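Neuraminidase (Influenza A virus, PDB 4K3Y) forms the beta-propeller ectodomain of a tetrameric, neuraminidase-like envelope protein from a bat influenza virus and probably lacks the sialidase activity of classical neuraminidases. Local coordinates at residues K207-N212 with G266-G271; T144-C149 with F194-C199; N44-S49 with C335-I340; P23-E28 with L353-G358; V79-L84 with K94-G99. All coordinates share one frame; numbering follows the deposited sequence.

Interaction 1. Residues K207-N212 with G266-G271. With CA (calcium ion), chain M.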
# COMPACT_ATOMS: atom_id res chain seq x y z
N LYS C 207 -28.61 0.55 21.17
CA LYS C 207 -28.94 -0.62 21.98
C LYS C 207 -27.70 -1.49 22.25
O LYS C 207 -26.97 -1.83 21.32
CB LYS C 207 -30.08 -1.40 21.32
CG LYS C 207 -31.32 -0.56 21.07
CD LYS C 207 -32.50 -1.44 20.67
CE LYS C 207 -33.67 -0.66 20.10
NZ LYS C 207 -34.46 -1.50 19.13
N CYS C 208 -27.47 -1.83 23.51
CA CYS C 208 -26.25 -2.55 23.89
C CYS C 208 -26.55 -3.83 24.67
O CYS C 208 -27.51 -3.88 25.44
CB CYS C 208 -25.33 -1.65 24.71
SG CYS C 208 -24.83 -0.20 23.83
N THR C 209 -25.72 -4.85 24.47
CA THR C 209 -25.81 -6.07 25.27
C THR C 209 -24.56 -6.18 26.09
O THR C 209 -23.46 -6.22 25.54
CB THR C 209 -25.91 -7.31 24.41
OG1 THR C 209 -27.10 -7.24 23.60
CG2 THR C 209 -25.98 -8.54 25.29
N GLY C 210 -24.70 -6.21 27.41
CA GLY C 210 -23.54 -6.32 28.27
C GLY C 210 -23.29 -7.74 28.75
O GLY C 210 -24.04 -8.66 28.41
N THR C 211 -22.24 -7.89 29.56
CA THR C 211 -21.90 -9.17 30.18
C THR C 211 -21.87 -9.00 31.71
O THR C 211 -21.15 -8.14 32.23
CB THR C 211 -20.51 -9.68 29.68
OG1 THR C 211 -20.53 -9.80 28.25
CG2 THR C 211 -20.17 -11.04 30.30
N ASN C 212 -22.66 -9.81 32.42
CA ASN C 212 -22.61 -9.76 33.88
C ASN C 212 -21.72 -10.87 34.44
O ASN C 212 -22.11 -12.06 34.49
CB ASN C 212 -24.01 -9.90 34.47
CG ASN C 212 -24.08 -9.47 35.92
OD1 ASN C 212 -23.14 -9.65 36.69
ND2 ASN C 212 -25.21 -8.88 36.30
N GLY C 266 -20.67 -11.08 24.56
CA GLY C 266 -21.57 -11.67 23.60
C GLY C 266 -22.74 -10.73 23.47
O GLY C 266 -22.79 -9.72 24.19
N PHE C 267 -23.68 -11.08 22.60
CA PHE C 267 -24.71 -10.13 22.21
C PHE C 267 -26.11 -10.73 22.17
O PHE C 267 -26.29 -11.96 22.11
CB PHE C 267 -24.37 -9.55 20.81
CG PHE C 267 -24.32 -10.59 19.71
CD1 PHE C 267 -23.13 -11.25 19.41
CD2 PHE C 267 -25.47 -10.91 18.98
CE1 PHE C 267 -23.08 -12.22 18.40
CE2 PHE C 267 -25.42 -11.88 17.96
CZ PHE C 267 -24.23 -12.54 17.68
N MET C 268 -27.09 -9.84 22.22
CA MET C 268 -28.47 -10.14 21.92
C MET C 268 -28.92 -9.09 20.89
O MET C 268 -28.41 -7.96 20.89
CB MET C 268 -29.33 -10.03 23.18
CG MET C 268 -29.07 -11.12 24.24
SD MET C 268 -29.93 -10.78 25.79
CE MET C 268 -29.54 -12.26 26.75
N ILE C 269 -29.85 -9.46 20.02
CA ILE C 269 -30.41 -8.47 19.11
C ILE C 269 -31.90 -8.28 19.39
O ILE C 269 -32.67 -9.23 19.30
CB ILE C 269 -30.26 -8.86 17.62
CG1 ILE C 269 -28.79 -9.10 17.28
CG2 ILE C 269 -30.87 -7.78 16.72
CD1 ILE C 269 -28.57 -9.66 15.88
N GLU C 270 -32.28 -7.05 19.73
CA GLU C 270 -33.68 -6.74 20.02
C GLU C 270 -34.40 -6.13 18.82
O GLU C 270 -33.99 -5.09 18.28
CB GLU C 270 -33.80 -5.80 21.23
CG GLU C 270 -35.17 -5.18 21.39
CD GLU C 270 -36.18 -6.11 22.04
OE1 GLU C 270 -35.88 -7.31 22.19
OE2 GLU C 270 -37.27 -5.63 22.40
N GLY C 271 -35.49 -6.76 18.41
CA GLY C 271 -36.19 -6.29 17.23
C GLY C 271 -37.63 -6.77 17.19
O GLY C 271 -38.17 -7.24 18.19
CA CA M . -22.35 -14.84 33.91

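Interaction 2. Residues T144-C149 with F194-C199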
# COMPACT_ATOMS: atom_id res chain seq x y z
N THR C 144 -12.54 -0.38 28.41
CA THR C 144 -13.38 -0.10 27.23
C THR C 144 -14.35 -1.24 26.93
O THR C 144 -14.28 -2.31 27.55
CB THR C 144 -12.55 0.16 25.98
OG1 THR C 144 -12.11 -1.10 25.42
CG2 THR C 144 -11.34 1.03 26.32
N GLN C 145 -15.24 -1.04 25.96
CA GLN C 145 -16.26 -2.05 25.69
C GLN C 145 -15.74 -3.16 24.78
O GLN C 145 -16.47 -4.13 24.50
CB GLN C 145 -17.50 -1.41 25.09
CG GLN C 145 -17.19 -0.33 24.07
CD GLN C 145 -18.44 0.35 23.54
OE1 GLN C 145 -18.42 1.53 23.18
NE2 GLN C 145 -19.53 -0.41 23.47
N ALA C 146 -14.48 -3.02 24.35
CA ALA C 146 -13.80 -4.06 23.57
C ALA C 146 -14.65 -4.46 22.38
O ALA C 146 -14.87 -5.65 22.09
CB ALA C 146 -13.50 -5.29 24.44
N SER C 147 -15.10 -3.42 21.68
CA SER C 147 -16.11 -3.52 20.66
C SER C 147 -16.20 -2.16 19.98
O SER C 147 -15.59 -1.19 20.43
CB SER C 147 -17.45 -3.85 21.31
OG SER C 147 -18.47 -3.89 20.32
N SER C 148 -16.96 -2.10 18.91
CA SER C 148 -17.16 -0.84 18.23
C SER C 148 -17.93 0.14 19.11
O SER C 148 -18.90 -0.27 19.79
CB SER C 148 -17.93 -1.07 16.93
OG SER C 148 -18.07 0.14 16.21
N CYS C 149 -17.50 1.41 19.13
CA CYS C 149 -18.36 2.48 19.65
C CYS C 149 -19.38 2.84 18.56
O CYS C 149 -19.28 2.39 17.41
CB CYS C 149 -17.56 3.75 19.99
SG CYS C 149 -15.77 3.66 20.02
N PHE C 194 -22.04 -4.77 34.27
CA PHE C 194 -22.28 -4.46 32.86
C PHE C 194 -21.00 -4.26 32.04
O PHE C 194 -20.67 -3.12 31.65
CB PHE C 194 -23.16 -3.20 32.76
CG PHE C 194 -23.84 -3.03 31.43
CD1 PHE C 194 -24.87 -3.89 31.05
CD2 PHE C 194 -23.47 -2.00 30.56
CE1 PHE C 194 -25.52 -3.74 29.82
CE2 PHE C 194 -24.11 -1.85 29.33
CZ PHE C 194 -25.14 -2.72 28.96
N GLU C 195 -20.28 -5.34 31.77
CA GLU C 195 -18.98 -5.24 31.06
C GLU C 195 -19.09 -5.49 29.56
O GLU C 195 -19.99 -6.18 29.11
CB GLU C 195 -17.95 -6.22 31.65
CG GLU C 195 -17.70 -6.04 33.15
CD GLU C 195 -16.75 -4.89 33.47
OE1 GLU C 195 -15.92 -4.51 32.61
OE2 GLU C 195 -16.85 -4.37 34.60
N PHE C 196 -18.15 -4.91 28.80
CA PHE C 196 -18.04 -5.15 27.35
C PHE C 196 -19.33 -5.02 26.53
O PHE C 196 -19.62 -5.93 25.75
CB PHE C 196 -17.49 -6.56 27.10
CG PHE C 196 -16.40 -6.94 28.02
CD1 PHE C 196 -15.21 -6.22 28.03
CD2 PHE C 196 -16.55 -8.01 28.89
CE1 PHE C 196 -14.18 -6.55 28.90
CE2 PHE C 196 -15.52 -8.36 29.76
CZ PHE C 196 -14.33 -7.62 29.76
N PRO C 197 -20.09 -3.93 26.69
CA PRO C 197 -21.29 -3.88 25.84
C PRO C 197 -20.96 -3.85 24.34
O PRO C 197 -20.00 -3.18 23.92
CB PRO C 197 -21.98 -2.58 26.26
CG PRO C 197 -20.90 -1.75 26.92
CD PRO C 197 -19.95 -2.74 27.55
N THR C 198 -21.73 -4.60 23.55
CA THR C 198 -21.68 -4.49 22.09
C THR C 198 -22.99 -3.88 21.67
O THR C 198 -24.06 -4.21 22.21
CB THR C 198 -21.49 -5.85 21.38
OG1 THR C 198 -22.19 -6.88 22.09
CG2 THR C 198 -20.05 -6.20 21.33
N CYS C 199 -22.92 -2.99 20.70
CA CYS C 199 -24.06 -2.12 20.47
C CYS C 199 -24.46 -2.06 19.00
O CYS C 199 -23.67 -2.38 18.12
CB CYS C 199 -23.76 -0.72 21.02
SG CYS C 199 -23.08 -0.71 22.71

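Interaction 3. Residues N44-S49 with C335-I340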
# COMPACT_ATOMS: atom_id res chain seq x y z
N ASN C 44 -10.02 -9.04 19.32
CA ASN C 44 -10.52 -8.61 18.03
C ASN C 44 -11.94 -8.05 18.12
O ASN C 44 -12.72 -8.43 18.99
CB ASN C 44 -10.45 -9.75 17.01
CG ASN C 44 -9.05 -10.28 16.83
OD1 ASN C 44 -8.33 -9.85 15.93
ND2 ASN C 44 -8.64 -11.20 17.69
N PHE C 45 -12.24 -7.12 17.23
CA PHE C 45 -13.59 -6.65 17.01
C PHE C 45 -13.62 -5.88 15.69
O PHE C 45 -12.57 -5.52 15.14
CB PHE C 45 -14.10 -5.78 18.18
CG PHE C 45 -13.43 -4.44 18.26
CD1 PHE C 45 -12.23 -4.29 18.95
CD2 PHE C 45 -14.00 -3.33 17.63
CE1 PHE C 45 -11.60 -3.03 19.02
CE2 PHE C 45 -13.37 -2.08 17.69
CZ PHE C 45 -12.18 -1.93 18.39
N VAL C 46 -14.82 -5.62 15.20
CA VAL C 46 -14.95 -4.98 13.92
C VAL C 46 -15.65 -3.64 14.09
O VAL C 46 -16.65 -3.52 14.83
CB VAL C 46 -15.74 -5.86 12.96
CG1 VAL C 46 -15.97 -5.15 11.62
CG2 VAL C 46 -14.99 -7.16 12.75
N SER C 47 -15.10 -2.63 13.42
CA SER C 47 -15.80 -1.36 13.29
C SER C 47 -15.73 -0.85 11.86
O SER C 47 -14.71 -1.01 11.16
CB SER C 47 -15.27 -0.33 14.27
OG SER C 47 -16.23 0.70 14.42
N CYS C 48 -16.82 -0.25 11.42
CA CYS C 48 -16.93 0.19 10.05
C CYS C 48 -16.95 1.70 9.93
O CYS C 48 -17.50 2.38 10.80
CB CYS C 48 -18.17 -0.43 9.41
SG CYS C 48 -18.02 -2.22 9.28
N SER C 49 -16.30 2.21 8.89
CA SER C 49 -16.39 3.63 8.52
C SER C 49 -17.38 3.77 7.36
O SER C 49 -18.21 2.89 7.12
CB SER C 49 -15.03 4.15 8.08
OG SER C 49 -14.68 3.63 6.81
N CYS C 335 -24.51 -6.91 11.49
CA CYS C 335 -23.58 -8.03 11.43
C CYS C 335 -23.03 -8.38 12.81
O CYS C 335 -23.15 -7.59 13.76
CB CYS C 335 -22.39 -7.68 10.53
SG CYS C 335 -22.82 -7.27 8.84
N PHE C 336 -22.40 -9.54 12.92
CA PHE C 336 -21.63 -9.84 14.13
C PHE C 336 -20.30 -10.54 13.83
O PHE C 336 -20.13 -11.16 12.77
CB PHE C 336 -22.46 -10.60 15.19
CG PHE C 336 -22.94 -11.95 14.75
CD1 PHE C 336 -22.14 -13.07 14.91
CD2 PHE C 336 -24.22 -12.10 14.21
CE1 PHE C 336 -22.59 -14.33 14.51
CE2 PHE C 336 -24.68 -13.37 13.81
CZ PHE C 336 -23.86 -14.48 13.96
N TRP C 337 -19.36 -10.37 14.76
CA TRP C 337 -18.08 -11.06 14.69
C TRP C 337 -17.98 -12.04 15.85
O TRP C 337 -18.46 -11.76 16.95
CB TRP C 337 -16.91 -10.07 14.72
CG TRP C 337 -16.95 -9.13 15.91
CD1 TRP C 337 -17.41 -7.85 15.91
CD2 TRP C 337 -16.52 -9.40 17.26
NE1 TRP C 337 -17.28 -7.30 17.16
CE2 TRP C 337 -16.74 -8.22 18.01
CE3 TRP C 337 -15.96 -10.51 17.90
CZ2 TRP C 337 -16.44 -8.13 19.37
CZ3 TRP C 337 -15.66 -10.42 19.26
CH2 TRP C 337 -15.90 -9.24 19.98
N ILE C 338 -17.35 -13.17 15.59
CA ILE C 338 -17.06 -14.18 16.60
C ILE C 338 -15.56 -14.44 16.69
O ILE C 338 -14.96 -14.91 15.73
CB ILE C 338 -17.69 -15.52 16.21
CG1 ILE C 338 -19.18 -15.37 15.89
CG2 ILE C 338 -17.43 -16.58 17.29
CD1 ILE C 338 -19.85 -16.71 15.52
N GLU C 339 -14.96 -14.14 17.84
CA GLU C 339 -13.56 -14.54 18.09
C GLU C 339 -13.43 -16.06 18.41
O GLU C 339 -14.18 -16.63 19.20
CB GLU C 339 -12.91 -13.66 19.17
CG GLU C 339 -11.37 -13.72 19.20
CD GLU C 339 -10.75 -12.65 20.11
OE1 GLU C 339 -11.27 -12.40 21.24
OE2 GLU C 339 -9.73 -12.05 19.69
N ILE C 340 -12.44 -16.67 17.77
CA ILE C 340 -12.21 -18.11 17.71
C ILE C 340 -10.84 -18.44 18.33
O ILE C 340 -9.85 -17.76 18.04
CB ILE C 340 -12.17 -18.52 16.20
CG1 ILE C 340 -13.55 -18.39 15.58
CG2 ILE C 340 -11.59 -19.89 15.97
CD1 ILE C 340 -14.63 -18.78 16.53
O HOH W 1 -17.75 -4.51 17.29

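Interaction 4. Residues P23-E28 with L353-G358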
# COMPACT_ATOMS: atom_id res chain seq x y z
N PRO C 23 -21.64 -16.07 6.42
CA PRO C 23 -20.32 -15.46 6.68
C PRO C 23 -19.87 -14.43 5.62
O PRO C 23 -20.16 -14.54 4.42
CB PRO C 23 -19.36 -16.65 6.69
CG PRO C 23 -20.14 -17.82 6.12
CD PRO C 23 -21.58 -17.54 6.41
N THR C 24 -19.16 -13.42 6.08
CA THR C 24 -18.59 -12.45 5.16
C THR C 24 -17.08 -12.53 5.21
O THR C 24 -16.41 -12.35 4.20
CB THR C 24 -19.06 -11.05 5.50
OG1 THR C 24 -18.84 -10.81 6.90
CG2 THR C 24 -20.54 -10.94 5.23
N TYR C 25 -16.55 -12.81 6.39
CA TYR C 25 -15.13 -13.08 6.52
C TYR C 25 -14.93 -14.34 7.34
O TYR C 25 -15.68 -14.62 8.29
CB TYR C 25 -14.41 -11.92 7.18
CG TYR C 25 -12.96 -12.20 7.44
CD1 TYR C 25 -12.04 -12.17 6.40
CD2 TYR C 25 -12.50 -12.51 8.71
CE1 TYR C 25 -10.70 -12.42 6.61
CE2 TYR C 25 -11.15 -12.78 8.95
CZ TYR C 25 -10.26 -12.73 7.89
OH TYR C 25 -8.92 -12.99 8.09
N ARG C 26 -13.90 -15.11 6.98
CA ARG C 26 -13.58 -16.33 7.71
C ARG C 26 -12.08 -16.56 7.75
O ARG C 26 -11.50 -17.10 6.81
CB ARG C 26 -14.27 -17.54 7.09
CG ARG C 26 -13.97 -18.82 7.83
CD ARG C 26 -14.91 -19.92 7.43
NE ARG C 26 -14.48 -20.63 6.23
CZ ARG C 26 -15.11 -21.70 5.75
NH1 ARG C 26 -16.18 -22.16 6.37
NH2 ARG C 26 -14.67 -22.30 4.64
N GLY C 27 -11.47 -16.14 8.84
CA GLY C 27 -10.03 -16.29 9.00
C GLY C 27 -9.53 -17.72 8.79
O GLY C 27 -10.26 -18.69 8.95
N GLU C 28 -8.26 -17.81 8.44
CA GLU C 28 -7.63 -19.06 8.04
C GLU C 28 -7.64 -20.06 9.19
O GLU C 28 -7.71 -21.28 8.98
CB GLU C 28 -6.20 -18.78 7.55
CG GLU C 28 -5.80 -19.49 6.26
CD GLU C 28 -6.89 -19.47 5.20
OE1 GLU C 28 -7.41 -18.38 4.90
OE2 GLU C 28 -7.21 -20.57 4.66
N LEU C 353 -11.04 -14.77 13.48
CA LEU C 353 -12.31 -14.10 13.33
C LEU C 353 -13.17 -14.73 12.26
O LEU C 353 -12.68 -15.06 11.16
CB LEU C 353 -12.03 -12.66 12.94
CG LEU C 353 -12.49 -11.54 13.84
CD1 LEU C 353 -13.00 -10.42 12.96
CD2 LEU C 353 -13.56 -12.04 14.77
N ILE C 354 -14.46 -14.90 12.59
CA ILE C 354 -15.49 -15.17 11.59
C ILE C 354 -16.49 -14.05 11.75
O ILE C 354 -16.72 -13.57 12.88
CB ILE C 354 -16.23 -16.47 11.89
CG1 ILE C 354 -15.25 -17.52 12.36
CG2 ILE C 354 -16.98 -16.98 10.64
CD1 ILE C 354 -15.70 -18.85 11.96
N THR C 355 -17.07 -13.61 10.64
CA THR C 355 -18.09 -12.57 10.68
C THR C 355 -19.34 -13.05 9.94
O THR C 355 -19.26 -13.89 9.05
CB THR C 355 -17.58 -11.23 10.12
OG1 THR C 355 -17.06 -11.43 8.80
CG2 THR C 355 -16.47 -10.66 10.98
N PHE C 356 -20.49 -12.51 10.32
CA PHE C 356 -21.75 -12.93 9.74
C PHE C 356 -22.57 -11.68 9.56
O PHE C 356 -22.53 -10.80 10.41
CB PHE C 356 -22.51 -13.86 10.71
CG PHE C 356 -22.00 -15.27 10.72
CD1 PHE C 356 -20.99 -15.66 11.62
CD2 PHE C 356 -22.54 -16.23 9.86
CE1 PHE C 356 -20.52 -16.99 11.63
CE2 PHE C 356 -22.07 -17.55 9.87
CZ PHE C 356 -21.06 -17.93 10.75
N CYS C 357 -23.32 -11.60 8.46
CA CYS C 357 -24.27 -10.51 8.26
C CYS C 357 -25.62 -11.12 7.98
O CYS C 357 -25.71 -12.28 7.54
CB CYS C 357 -23.83 -9.61 7.10
SG CYS C 357 -22.31 -8.70 7.47
N GLY C 358 -26.68 -10.37 8.25
CA GLY C 358 -28.02 -10.92 8.11
C GLY C 358 -28.55 -10.99 6.69
O GLY C 358 -28.27 -10.12 5.86

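Interaction 5. Residues V79-L84 with K94-G99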
# COMPACT_ATOMS: atom_id res chain seq x y z
N VAL C 79 -2.08 -1.44 19.80
CA VAL C 79 -3.34 -1.57 19.06
C VAL C 79 -3.14 -1.40 17.56
O VAL C 79 -2.45 -0.49 17.10
CB VAL C 79 -4.42 -0.57 19.54
CG1 VAL C 79 -5.76 -0.91 18.90
CG2 VAL C 79 -4.54 -0.59 21.07
N TYR C 80 -3.73 -2.31 16.79
CA TYR C 80 -3.61 -2.28 15.34
C TYR C 80 -4.97 -2.42 14.70
O TYR C 80 -5.95 -2.77 15.37
CB TYR C 80 -2.70 -3.41 14.85
CG TYR C 80 -1.27 -3.28 15.30
CD1 TYR C 80 -0.85 -3.77 16.54
CD2 TYR C 80 -0.33 -2.66 14.48
CE1 TYR C 80 0.47 -3.64 16.95
CE2 TYR C 80 0.99 -2.53 14.88
CZ TYR C 80 1.39 -3.02 16.11
OH TYR C 80 2.71 -2.89 16.51
N SER C 81 -5.03 -2.15 13.41
CA SER C 81 -6.21 -2.46 12.61
C SER C 81 -5.73 -2.94 11.26
O SER C 81 -4.59 -2.64 10.87
CB SER C 81 -7.13 -1.24 12.47
OG SER C 81 -6.53 -0.23 11.69
N VAL C 82 -6.57 -3.72 10.58
CA VAL C 82 -6.41 -4.00 9.15
C VAL C 82 -7.76 -3.82 8.49
O VAL C 82 -8.79 -3.73 9.17
CB VAL C 82 -5.90 -5.43 8.86
CG1 VAL C 82 -4.50 -5.63 9.44
CG2 VAL C 82 -6.89 -6.45 9.40
N LYS C 83 -7.78 -3.74 7.17
CA LYS C 83 -9.06 -3.71 6.49
C LYS C 83 -9.61 -5.11 6.64
O LYS C 83 -8.89 -6.08 6.37
CB LYS C 83 -8.85 -3.37 5.01
CG LYS C 83 -10.11 -3.13 4.23
CD LYS C 83 -9.79 -3.29 2.76
CE LYS C 83 -10.85 -2.69 1.86
NZ LYS C 83 -10.41 -2.82 0.44
N LEU C 84 -10.86 -5.23 7.10
CA LEU C 84 -11.49 -6.55 7.21
C LEU C 84 -11.47 -7.27 5.86
O LEU C 84 -12.01 -6.75 4.88
CB LEU C 84 -12.92 -6.45 7.71
CG LEU C 84 -13.66 -7.80 7.78
CD1 LEU C 84 -13.12 -8.69 8.90
CD2 LEU C 84 -15.16 -7.58 7.94
N LYS C 94 -2.04 -1.28 10.21
CA LYS C 94 -2.02 0.13 10.60
C LYS C 94 -1.87 0.19 12.11
O LYS C 94 -2.70 -0.35 12.85
CB LYS C 94 -3.32 0.84 10.17
CG LYS C 94 -3.54 2.25 10.77
CD LYS C 94 -4.43 3.11 9.83
CE LYS C 94 -5.27 4.17 10.54
NZ LYS C 94 -6.71 4.13 10.08
N PHE C 95 -0.80 0.82 12.58
CA PHE C 95 -0.62 1.05 14.02
C PHE C 95 -1.62 2.11 14.50
O PHE C 95 -1.90 3.08 13.80
CB PHE C 95 0.82 1.47 14.31
CG PHE C 95 1.04 2.01 15.68
CD1 PHE C 95 1.15 1.15 16.77
CD2 PHE C 95 1.15 3.37 15.88
CE1 PHE C 95 1.35 1.65 18.04
CE2 PHE C 95 1.35 3.87 17.16
CZ PHE C 95 1.45 3.01 18.23
N GLU C 96 -2.16 1.93 15.70
CA GLU C 96 -3.29 2.75 16.12
C GLU C 96 -3.09 3.50 17.43
O GLU C 96 -3.44 4.69 17.54
CB GLU C 96 -4.55 1.88 16.17
CG GLU C 96 -5.06 1.45 14.80
CD GLU C 96 -5.88 2.53 14.09
OE1 GLU C 96 -5.94 3.69 14.60
OE2 GLU C 96 -6.47 2.23 13.01
N ALA C 97 -2.52 2.82 18.42
CA ALA C 97 -2.39 3.38 19.76
C ALA C 97 -1.54 2.47 20.63
O ALA C 97 -1.17 1.38 20.23
CB ALA C 97 -3.77 3.60 20.41
N VAL C 98 -1.24 2.94 21.84
CA VAL C 98 -0.62 2.11 22.85
C VAL C 98 -1.71 1.65 23.80
O VAL C 98 -2.50 2.47 24.27
CB VAL C 98 0.42 2.89 23.64
CG1 VAL C 98 1.37 1.94 24.37
CG2 VAL C 98 1.20 3.79 22.71
N GLY C 99 -1.77 0.35 24.06
CA GLY C 99 -2.74 -0.17 24.99
C GLY C 99 -2.92 -1.67 24.92
O GLY C 99 -2.35 -2.33 24.04

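Interaction 1. Residues K207-N212 with G266-G271
Thr209 meets the backbone of Met268 at the seam between two neighbouring blades of the propeller: strand 205-211 belongs to one four-stranded sheet, and strand 268-269 lies at the edge of the next. The hydroxyl OG1 of Thr209 accepts the Met268 N-H at 2.9 Å, with an angle of 152° at the hydrogen. Threonine suits this place because its other branch is apolar: CG2, set anti to the backbone N (OG1 at chi1 -61°), rests 3.7 Å from Phe267 CA and 3.6 Å from Gly266 O.

Around this first shell Thr211 and Glu270 find partners outside the two segments. Thr211 OG1 is bonded to Arg219 and to Ile264 O, while the carboxylate of Glu270 turns away to Thr296 and the backbone N of Leu297. The extended Lys207 merely brings NZ to 3.7 Å from Glu270 O, whose bond comes from Tyr200 OH. The Phe267 ring leaves the seam for Ser319 and Leu321 of strand 315-322. Where strand 205-211 ends, Asn212 O binds the calcium ion at 2.9 Å, alongside the carbonyl oxygens of Asp216 and Gly262.

Interaction 2. Residues T144-C149 with F194-C199
The ring of Phe196 has the carbonyl oxygen of Gln145 at its edge, near the ring plane, while Ala146 CB approaches obliquely, 4.1 Å from Phe196 CD1. Over one face of that ring sits its own neighbour, Glu195 CB, offset toward the rim. The second flat group is the Gln145 amide. Its NE2 donates to Pro197 O at 2.8 Å, with an angle of 159° at the hydrogen; the acceptor lies almost in the amide plane, yet the donor stands well above the plane of the proline carbonyl. Gln145 reaches it because CG sits between the backbone N and the carbonyl carbon (chi1 41°) and the chain beyond is extended. On the way CB packs 3.7 Å from Pro197 CD. The amide is held at both ends, since OE1 is bonded to Thr158 OG1, which fixes its rotation.

Thr144 shapes the loop by an ST turn, its OG1 accepting from Ala146 N at 3.2 Å. Ala146 then takes left-handed backbone angles, and its small side chain fits beside Phe196 while its carbonyl receives Arg318 and Gln265. Further on, Ser147 CB lies 3.5 Å from Thr198 CG2, and Cys199 SG is 3.6 Å from Gln145 NE2.

The contact lies near the centre of the propeller. Loop 144-149, running from strand 129-134 to strand 150-152, meets the chain as it turns the corner at Phe196 into strand 197-202; the disulfides Cys149-Cys105 and Cys199-Cys208 tie these two segments to strands 101-106 and 205-211.

Interaction 3. Residues N44-S49 with C335-I340
Trp337 lies under the backbone of Asn44 and Phe45 where two blades of the propeller adjoin: strand 40-48 is the edge strand of one sheet and strand 335-343 an inner strand of the other, the directions of 44-48 and 335-340 being 159° apart. The contacts to the indole face come first. Phe45 CA makes a CH-pi contact 3.8 Å from the centroid of the five-membered ring, 18° off its normal, and Asn44 O lies over the same face toward the benzo rim. A broad, flat indole is well suited to cover such a length of strand. Apolar contacts extend it: Phe45 CB meets Trp337 CZ2 at 3.5 Å, and Val46 CB is 3.9 Å from Trp337 CD1.

Among the polar contacts, Asn44 N donates nearly straight to Glu339 OE2 at 3.0 Å, arriving from well above the carboxylate plane. Asn44 ND2 is modelled on the same oxygen, too close for the distance to be trusted. The other oxygen, Glu339 OE1, forms a salt bridge with Arg318, which probably helps to balance this buried charge.

One bridge is made by water: it lies in the indole plane, accepting from Trp337 NE1 at 2.8 Å and donating to Val46 O at 2.9 Å.

Interaction 4. Residues P23-E28 with L353-G358
Thr24 and Thr355 meet in the close-packed part of this antiparallel pairing. Their OG1 hydroxyls share a hydrogen bond of 2.7 Å, and Thr24 N donates to Thr355 O at 3.0 Å. Threonine serves doubly here, since Thr24 CG2 turns to Cys357 SG, 3.6 Å away. Beside them Thr355 N donates to Tyr25 O at 2.9 Å, and Tyr25 CE2 lies 3.5 Å from Leu353 O. On the other face Pro23 pairs with Phe356, CD lying 3.5 Å from Phe356 CE2; a proline, lacking an N-H, loses nothing in a non-hydrogen-bonded pair. Gly27 N closes the ladder with a straight bond of 2.8 Å to Leu353 O.

The side toward Arg26 and Glu28 is looser. Arg26 runs away from the pair (chi1 -180°), its guanidinium bonding Trp368 O and Glu75 O of the second subunit. The Glu28 carboxylate bonds Tyr80 OH of that subunit, whose Phe95 stands edge-to-face with the Tyr25 ring.

Strand 20-26 is the outer strand of a sheet whose other three come from the C-terminal end, the Velcro closure of propellers. Strand 349-359 lies between it and strand 335-343, while the second subunit packs against both paired strands, at Thr24 and Cys357.

Interaction 5. Residues V79-L84 with K94-G99
Tyr80 and Phe95 are brought together by different first torsions: Tyr80 CG lies beside its backbone N (chi1 -66°), whereas Phe95 CG points anti to its own N (chi1 167°). The edge of Phe95 consequently turns to the face of Tyr80 in a T-shaped pair, ring centroids 5.9 Å apart and planes at 71°, with Tyr80 CE2 4.0 Å from Phe95 CB. On the other face of the hairpin, Glu96 bends back at its second torsion and so delivers OE2 to Ser81. Ser81 OG donates at 2.8 Å to Glu96 OE2, which offers its anti lone pair, the one pointing away from the other carboxylate oxygen; the hydroxyl is bonded also to Arg54. A small hydroxyl suits a spot where strand, carboxylate and arginine converge. Lys94 NZ forms a salt bridge with the same OE2 at 3.5 Å, which probably steadies the negative charge.

The two strands form an antiparallel beta hairpin at the outer edge of a propeller blade, interrupted by a classic beta bulge: Glu96 and Ala97 both face Val79. Val79 N donates to Ala97 O at 3.0 Å, while Val79 O receives Glu96 N at 2.8 Å. Past the bulge, Ser81 and Lys94 exchange a pair of backbone bonds. Ala97 leaves room for the branched Val79, CB to CB 4.3 Å, and Phe95 reaches beyond the blade to pack on Thr24 of the third subunit.

In the fold
From the N terminus, residues 23-28 pair with 353-358, so interaction 4 closes the longest loop and joins both ends of the chain in one sheet. Interaction 3 is nested within it, bringing 44-49 of the first following blade against 335-340 of that closing sheet; disulfide Cys335-Cys357 links the two contacts. Inside this loop the others follow in series without crossing. Interaction 5 closes a short hairpin, interaction 2 ties the 144-149 loop to the start of strand 197-202, and interaction 1 joins that sheet to the next blade. Disulfide Cys199-Cys208 couples interactions 1 and 2, Ser148 and Ser47 connect 2 with 3, and Phe267 and Phe336 connect 1 with 3.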